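Local coordinates for foldase protein PrsA (Streptococcus pneumoniae, PDB 5TVL) that is thought to assist the folding of secreted proteins outside the cell after translocation, as a lipoprotein of the PrsA family with a peptidyl-prolyl cis-trans isomerase domain, at residues R126-D131 / S205-I210; P177-K182 / I196-T201. All blocks are in the same frame, centred on the assembly; numbering follows the deposited sequence.

Contact 1 of 2, residues R126-D131 / S205-I210; sequences RLNNED and SSQYYI. With SO4 (sulfate ion), chain K.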
loop_
_atom_site.group_PDB
_atom_site.type_symbol
_atom_site.label_atom_id
_atom_site.label_comp_id
_atom_site.label_asym_id
_atom_site.label_seq_id
_atom_site.Cartn_x
_atom_site.Cartn_y
_atom_site.Cartn_z
ATOM N N ARG A 126 -13.535 1.873 -20.106
ATOM C CA ARG A 126 -12.130 1.442 -20.136
ATOM C C ARG A 126 -11.758 0.921 -21.532
ATOM O O ARG A 126 -12.555 0.235 -22.175
ATOM C CB ARG A 126 -11.869 0.365 -19.081
ATOM C CG ARG A 126 -10.393 0.118 -18.803
ATOM C CD ARG A 126 -10.197 -0.863 -17.657
ATOM N NE ARG A 126 -10.608 -2.222 -18.011
ATOM C CZ ARG A 126 -10.559 -3.274 -17.193
ATOM N NH1 ARG A 126 -10.111 -3.154 -15.943
ATOM N NH2 ARG A 126 -10.964 -4.465 -17.629
ATOM N N LEU A 127 -10.548 1.249 -21.984
ATOM C CA LEU A 127 -10.068 0.906 -23.329
ATOM C C LEU A 127 -8.608 0.445 -23.294
ATOM O O LEU A 127 -7.830 0.882 -22.440
ATOM C CB LEU A 127 -10.207 2.120 -24.249
ATOM C CG LEU A 127 -11.643 2.452 -24.690
ATOM C CD1 LEU A 127 -11.976 3.921 -24.467
ATOM C CD2 LEU A 127 -11.887 2.043 -26.137
ATOM N N ASN A 128 -8.248 -0.436 -24.227
ATOM C CA ASN A 128 -6.886 -0.973 -24.328
ATOM C C ASN A 128 -5.987 -0.091 -25.186
ATOM O O ASN A 128 -4.844 0.158 -24.819
ATOM C CB ASN A 128 -6.905 -2.401 -24.887
ATOM C CG ASN A 128 -7.568 -3.386 -23.941
ATOM O OD1 ASN A 128 -8.497 -3.032 -23.215
ATOM N ND2 ASN A 128 -7.089 -4.626 -23.937
ATOM N N ASN A 129 -6.505 0.370 -26.323
ATOM C CA ASN A 129 -5.749 1.200 -27.264
ATOM C C ASN A 129 -5.944 2.681 -26.936
ATOM O O ASN A 129 -7.030 3.085 -26.515
ATOM C CB ASN A 129 -6.221 0.905 -28.696
ATOM C CG ASN A 129 -5.223 1.342 -29.761
ATOM O OD1 ASN A 129 -4.448 2.283 -29.571
ATOM N ND2 ASN A 129 -5.248 0.659 -30.900
ATOM N N GLU A 130 -4.896 3.484 -27.134
ATOM C CA GLU A 130 -4.995 4.941 -26.974
ATOM C C GLU A 130 -5.724 5.596 -28.147
ATOM O O GLU A 130 -6.558 6.479 -27.934
ATOM C CB GLU A 130 -3.619 5.594 -26.805
ATOM C CG GLU A 130 -3.699 7.110 -26.637
ATOM C CD GLU A 130 -2.518 7.700 -25.898
ATOM O OE1 GLU A 130 -1.369 7.391 -26.272
ATOM O OE2 GLU A 130 -2.742 8.485 -24.950
ATOM N N ASP A 131 -5.393 5.185 -29.375
ATOM C CA ASP A 131 -6.038 5.732 -30.582
ATOM C C ASP A 131 -7.539 5.426 -30.648
ATOM O O ASP A 131 -8.308 6.247 -31.153
ATOM C CB ASP A 131 -5.347 5.235 -31.864
ATOM C CG ASP A 131 -3.991 5.899 -32.113
ATOM O OD1 ASP A 131 -3.661 6.921 -31.467
ATOM O OD2 ASP A 131 -3.252 5.391 -32.981
ATOM N N SER A 205 -1.168 -3.838 -17.818
ATOM C CA SER A 205 -0.872 -3.094 -19.041
ATOM C C SER A 205 -1.643 -1.768 -19.015
ATOM O O SER A 205 -2.593 -1.609 -18.239
ATOM C CB SER A 205 -1.235 -3.917 -20.281
ATOM O OG SER A 205 -2.610 -4.258 -20.287
ATOM N N SER A 206 -1.235 -0.822 -19.859
ATOM C CA SER A 206 -1.784 0.534 -19.814
ATOM C C SER A 206 -3.250 0.572 -20.250
ATOM O O SER A 206 -3.600 0.055 -21.313
ATOM C CB SER A 206 -0.947 1.503 -20.660
ATOM O OG SER A 206 -1.003 1.169 -22.035
ATOM N N GLN A 207 -4.095 1.165 -19.405
ATOM C CA GLN A 207 -5.534 1.287 -19.659
ATOM C C GLN A 207 -5.890 2.753 -19.867
ATOM O O GLN A 207 -5.200 3.647 -19.378
ATOM C CB GLN A 207 -6.351 0.710 -18.494
ATOM C CG GLN A 207 -6.115 -0.767 -18.178
ATOM C CD GLN A 207 -6.746 -1.724 -19.186
ATOM O OE1 GLN A 207 -6.435 -1.690 -20.377
ATOM N NE2 GLN A 207 -7.620 -2.604 -18.702
ATOM N N TYR A 208 -6.967 2.985 -20.611
ATOM C CA TYR A 208 -7.421 4.332 -20.952
ATOM C C TYR A 208 -8.906 4.443 -20.627
ATOM O O TYR A 208 -9.689 3.571 -21.004
ATOM C CB TYR A 208 -7.146 4.631 -22.432
ATOM C CG TYR A 208 -5.689 4.440 -22.798
ATOM C CD1 TYR A 208 -5.200 3.186 -23.168
ATOM C CD2 TYR A 208 -4.789 5.505 -22.737
ATOM C CE1 TYR A 208 -3.863 3.002 -23.483
ATOM C CE2 TYR A 208 -3.448 5.329 -23.052
ATOM C CZ TYR A 208 -2.993 4.074 -23.420
ATOM O OH TYR A 208 -1.669 3.885 -23.733
ATOM N N TYR A 209 -9.280 5.511 -19.921
ATOM C CA TYR A 209 -10.637 5.684 -19.402
ATOM C C TYR A 209 -11.275 6.967 -19.929
ATOM O O TYR A 209 -10.586 7.961 -20.165
ATOM C CB TYR A 209 -10.621 5.726 -17.875
ATOM C CG TYR A 209 -10.083 4.484 -17.208
ATOM C CD1 TYR A 209 -8.712 4.299 -17.042
ATOM C CD2 TYR A 209 -10.942 3.503 -16.715
ATOM C CE1 TYR A 209 -8.210 3.167 -16.416
ATOM C CE2 TYR A 209 -10.449 2.367 -16.088
ATOM C CZ TYR A 209 -9.082 2.205 -15.941
ATOM O OH TYR A 209 -8.577 1.086 -15.325
ATOM N N ILE A 210 -12.592 6.923 -20.120
ATOM C CA ILE A 210 -13.405 8.107 -20.407
ATOM C C ILE A 210 -14.539 8.084 -19.387
ATOM O O ILE A 210 -15.228 7.072 -19.264
ATOM C CB ILE A 210 -13.970 8.100 -21.848
ATOM C CG1 ILE A 210 -12.833 7.998 -22.878
ATOM C CG2 ILE A 210 -14.782 9.363 -22.113
ATOM C CD1 ILE A 210 -13.289 7.652 -24.281
HETATM S S SO4 K . -2.843 -7.145 -18.277
HETATM O O1 SO4 K . -3.180 -7.874 -17.034
HETATM O O2 SO4 K . -1.396 -7.286 -18.556
HETATM O O3 SO4 K . -3.177 -5.715 -18.095
HETATM O O4 SO4 K . -3.616 -7.695 -19.414
#

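Contact 2 of 2, residues P177-K182 / I196-T201; sequences PEQVKK and ITATGT. With SO4 (sulfate ion), chain L.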
loop_
_atom_site.group_PDB
_atom_site.type_symbol
_atom_site.label_atom_id
_atom_site.label_comp_id
_atom_site.label_asym_id
_atom_site.label_seq_id
_atom_site.Cartn_x
_atom_site.Cartn_y
_atom_site.Cartn_z
ATOM N N PRO A 177 -9.578 3.672 -10.208
ATOM C CA PRO A 177 -8.240 4.278 -10.058
ATOM C C PRO A 177 -8.263 5.740 -9.583
ATOM O O PRO A 177 -9.241 6.456 -9.818
ATOM C CB PRO A 177 -7.636 4.186 -11.470
ATOM C CG PRO A 177 -8.503 3.245 -12.230
ATOM C CD PRO A 177 -9.860 3.325 -11.614
ATOM N N GLU A 178 -7.178 6.167 -8.938
ATOM C CA GLU A 178 -7.084 7.500 -8.326
ATOM C C GLU A 178 -7.322 8.628 -9.326
ATOM O O GLU A 178 -8.106 9.539 -9.061
ATOM C CB GLU A 178 -5.717 7.674 -7.645
ATOM C CG GLU A 178 -5.467 9.024 -6.972
ATOM C CD GLU A 178 -6.505 9.387 -5.920
ATOM O OE1 GLU A 178 -7.094 8.474 -5.299
ATOM O OE2 GLU A 178 -6.725 10.597 -5.706
ATOM N N GLN A 179 -6.645 8.554 -10.468
ATOM C CA GLN A 179 -6.793 9.552 -11.540
ATOM C C GLN A 179 -8.168 9.549 -12.229
ATOM O O GLN A 179 -8.572 10.568 -12.801
ATOM C CB GLN A 179 -5.679 9.427 -12.594
ATOM C CG GLN A 179 -5.579 8.080 -13.312
ATOM C CD GLN A 179 -4.527 7.163 -12.703
ATOM O OE1 GLN A 179 -4.520 6.943 -11.494
ATOM N NE2 GLN A 179 -3.637 6.626 -13.534
ATOM N N VAL A 180 -8.876 8.418 -12.182
ATOM C CA VAL A 180 -10.255 8.345 -12.686
ATOM C C VAL A 180 -11.217 9.027 -11.709
ATOM O O VAL A 180 -12.152 9.717 -12.133
ATOM C CB VAL A 180 -10.703 6.888 -12.957
ATOM C CG1 VAL A 180 -12.148 6.840 -13.449
ATOM C CG2 VAL A 180 -9.783 6.225 -13.978
ATOM N N LYS A 181 -10.988 8.820 -10.409
ATOM C CA LYS A 181 -11.791 9.452 -9.355
ATOM C C LYS A 181 -11.622 10.969 -9.342
ATOM O O LYS A 181 -12.611 11.706 -9.347
ATOM C CB LYS A 181 -11.427 8.894 -7.974
ATOM C CG LYS A 181 -11.836 7.443 -7.759
ATOM C CD LYS A 181 -11.661 7.003 -6.313
ATOM C CE LYS A 181 -10.208 7.076 -5.878
ATOM N NZ LYS A 181 -9.947 6.305 -4.638
ATOM N N LYS A 182 -10.371 11.426 -9.329
ATOM C CA LYS A 182 -10.082 12.862 -9.297
ATOM C C LYS A 182 -10.613 13.580 -10.534
ATOM O O LYS A 182 -11.135 14.693 -10.424
ATOM C CB LYS A 182 -8.580 13.124 -9.131
ATOM C CG LYS A 182 -8.037 12.799 -7.744
ATOM C CD LYS A 182 -8.409 13.869 -6.727
ATOM C CE LYS A 182 -7.888 13.545 -5.335
ATOM N NZ LYS A 182 -6.400 13.494 -5.261
ATOM N N ILE A 196 -8.254 9.558 -19.731
ATOM C CA ILE A 196 -7.477 9.342 -18.513
ATOM C C ILE A 196 -6.645 8.097 -18.770
ATOM O O ILE A 196 -7.123 7.165 -19.417
ATOM C CB ILE A 196 -8.395 9.116 -17.291
ATOM C CG1 ILE A 196 -9.311 10.329 -17.074
ATOM C CG2 ILE A 196 -7.581 8.838 -16.029
ATOM C CD1 ILE A 196 -10.658 9.977 -16.487
ATOM N N THR A 197 -5.416 8.078 -18.260
ATOM C CA THR A 197 -4.465 7.001 -18.541
ATOM C C THR A 197 -3.923 6.380 -17.252
ATOM O O THR A 197 -3.320 7.073 -16.430
ATOM C CB THR A 197 -3.289 7.517 -19.393
ATOM O OG1 THR A 197 -3.801 8.239 -20.519
ATOM C CG2 THR A 197 -2.415 6.366 -19.890
ATOM N N ALA A 198 -4.174 5.081 -17.077
ATOM C CA ALA A 198 -3.460 4.258 -16.104
ATOM C C ALA A 198 -2.247 3.697 -16.837
ATOM O O ALA A 198 -2.387 2.821 -17.688
ATOM C CB ALA A 198 -4.349 3.139 -15.584
ATOM N N THR A 199 -1.063 4.215 -16.510
ATOM C CA THR A 199 0.153 3.967 -17.300
ATOM C C THR A 199 0.643 2.506 -17.259
ATOM O O THR A 199 0.269 1.732 -16.373
ATOM C CB THR A 199 1.294 4.927 -16.879
ATOM O OG1 THR A 199 2.293 4.965 -17.904
ATOM C CG2 THR A 199 1.931 4.506 -15.542
ATOM N N GLY A 200 1.488 2.152 -18.225
ATOM C CA GLY A 200 1.998 0.789 -18.368
ATOM C C GLY A 200 3.024 0.416 -17.310
ATOM O O GLY A 200 4.163 0.885 -17.356
ATOM N N THR A 201 2.612 -0.436 -16.368
ATOM C CA THR A 201 3.480 -0.930 -15.281
ATOM C C THR A 201 3.679 -2.451 -15.410
ATOM O O THR A 201 3.215 -3.054 -16.378
ATOM C CB THR A 201 2.935 -0.533 -13.881
ATOM O OG1 THR A 201 3.907 -0.848 -12.877
ATOM C CG2 THR A 201 1.622 -1.238 -13.539
HETATM S S SO4 L . -3.863 16.629 -7.715
HETATM O O1 SO4 L . -4.232 15.459 -6.887
HETATM O O2 SO4 L . -3.295 16.169 -9.004
HETATM O O3 SO4 L . -5.065 17.451 -7.974
HETATM O O4 SO4 L . -2.863 17.444 -6.990
#

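Contact 1 of 2, residues R126-D131 / S205-I210
The Tyr208 ring carries Glu130 over one face and has Leu127 O at its edge, in the ring plane. This is the antiparallel sheet of the parvulin-type (PpiC) domain, where the end of strand 120-127 meets the start of strand 207-216. Glu130 CB sits 4.0 Å from the centroid of the Tyr208 ring, a CH-pi contact 23° off the ring normal. Asn128 O also lies near the ring plane, 3.3 Å from Tyr208 CE1. The guanidinium of Arg126 has Gln207 NE2 above one face, nearer its border than its middle. Two donors, Arg126 NE and Gln207 NE2, meet there, and no hydrogen bond is assigned. Leu127 and Tyr208 form a hydrogen-bonded pair. Leu127 N donates to Tyr208 O at 2.7 Å, and Tyr208 N returns a bond to Leu127 O at 2.9 Å. Arg126 and Tyr209 extend from the other face of the sheet. A chi1 of -165° swings CG of Arg126 away from its own N, and the chain then runs beside the Tyr209 ring, heading in the same direction; its CD comes 3.4 Å from Tyr209 OH. Its NH2 reaches Tyr204 OH of the second subunit. On the Tyr208 face, Leu127 CD1 packs against Ile210 CD1, and helix 130-139 covers this side through Ala133 and Val136. Asn128 OD1 is held by Thr156 OG1. Asn129 is the N-cap of that helix: its OD1 accepts from Asp131 N at 3.1 Å, with the donor 52° out of the carbonyl plane.

Contact 2 of 2, residues P177-K182 / I196-T201
Gln179 lays its aliphatic part over Ile196, with CG 3.5 Å from Ile196 CG2. The two side chains pass at a slant, and the amide of Gln179 continues to the strand backbone. There NE2 donates to Thr197 O over 2.9 Å, with a nearly straight N-H...O angle of 166°. The acceptor lies in the amide plane of Gln179, but the donor is tilted from the carbonyl plane of Thr197. The first torsion sets CG between the backbone N and the carbonyl carbon (chi1 59°), and a bend at chi2 brings NE2 to the strand. NE2 also lies near Ala198, 3.5 Å from its CA. In the PpiC domain this joins helix 178-186 to strand 196-198, the outermost of the sheet within this chain; Thr197 makes backbone hydrogen bonds to the second subunit. The axes of helix 178-182 and strand 196-198 run nearly antiparallel, 161° apart, with a closest approach of 8.3 Å. Val180 meets Ile196 roughly at a right angle, CG2 to CG2 at 4.0 Å. Both also touch Val211. Gln63 of the second subunit packs on Gln179. Lys182 NZ bridges Glu178 OE2 at 2.9 Å; Lys181 NZ joins Glu178 by a long bridge and bonds to Ser171 O and Ser173 O.

Contacts 1 and 2 have centres about 10 Å apart and share one antiparallel sheet, in which strands 196-198 and 207-216 are neighbours. Tyr209 N approaches Ile196 O at 2.8 Å, and Gln207 O approaches Ala198 N at 2.9 Å; both are probable hydrogen bonds. Tyr208 CE2 packs 3.5 Å from Thr197 CG2. Strand 207-216 thus has strand 120-127 on one side and strand 196-198 on the other. Both contacts touch the second subunit. The sulfate by Ser205 also binds Arg126 NH1 of that subunit, whereas a second sulfate takes a weak hydrogen bond from Lys182 NZ. Both ions probably come from the crystallisation liquor.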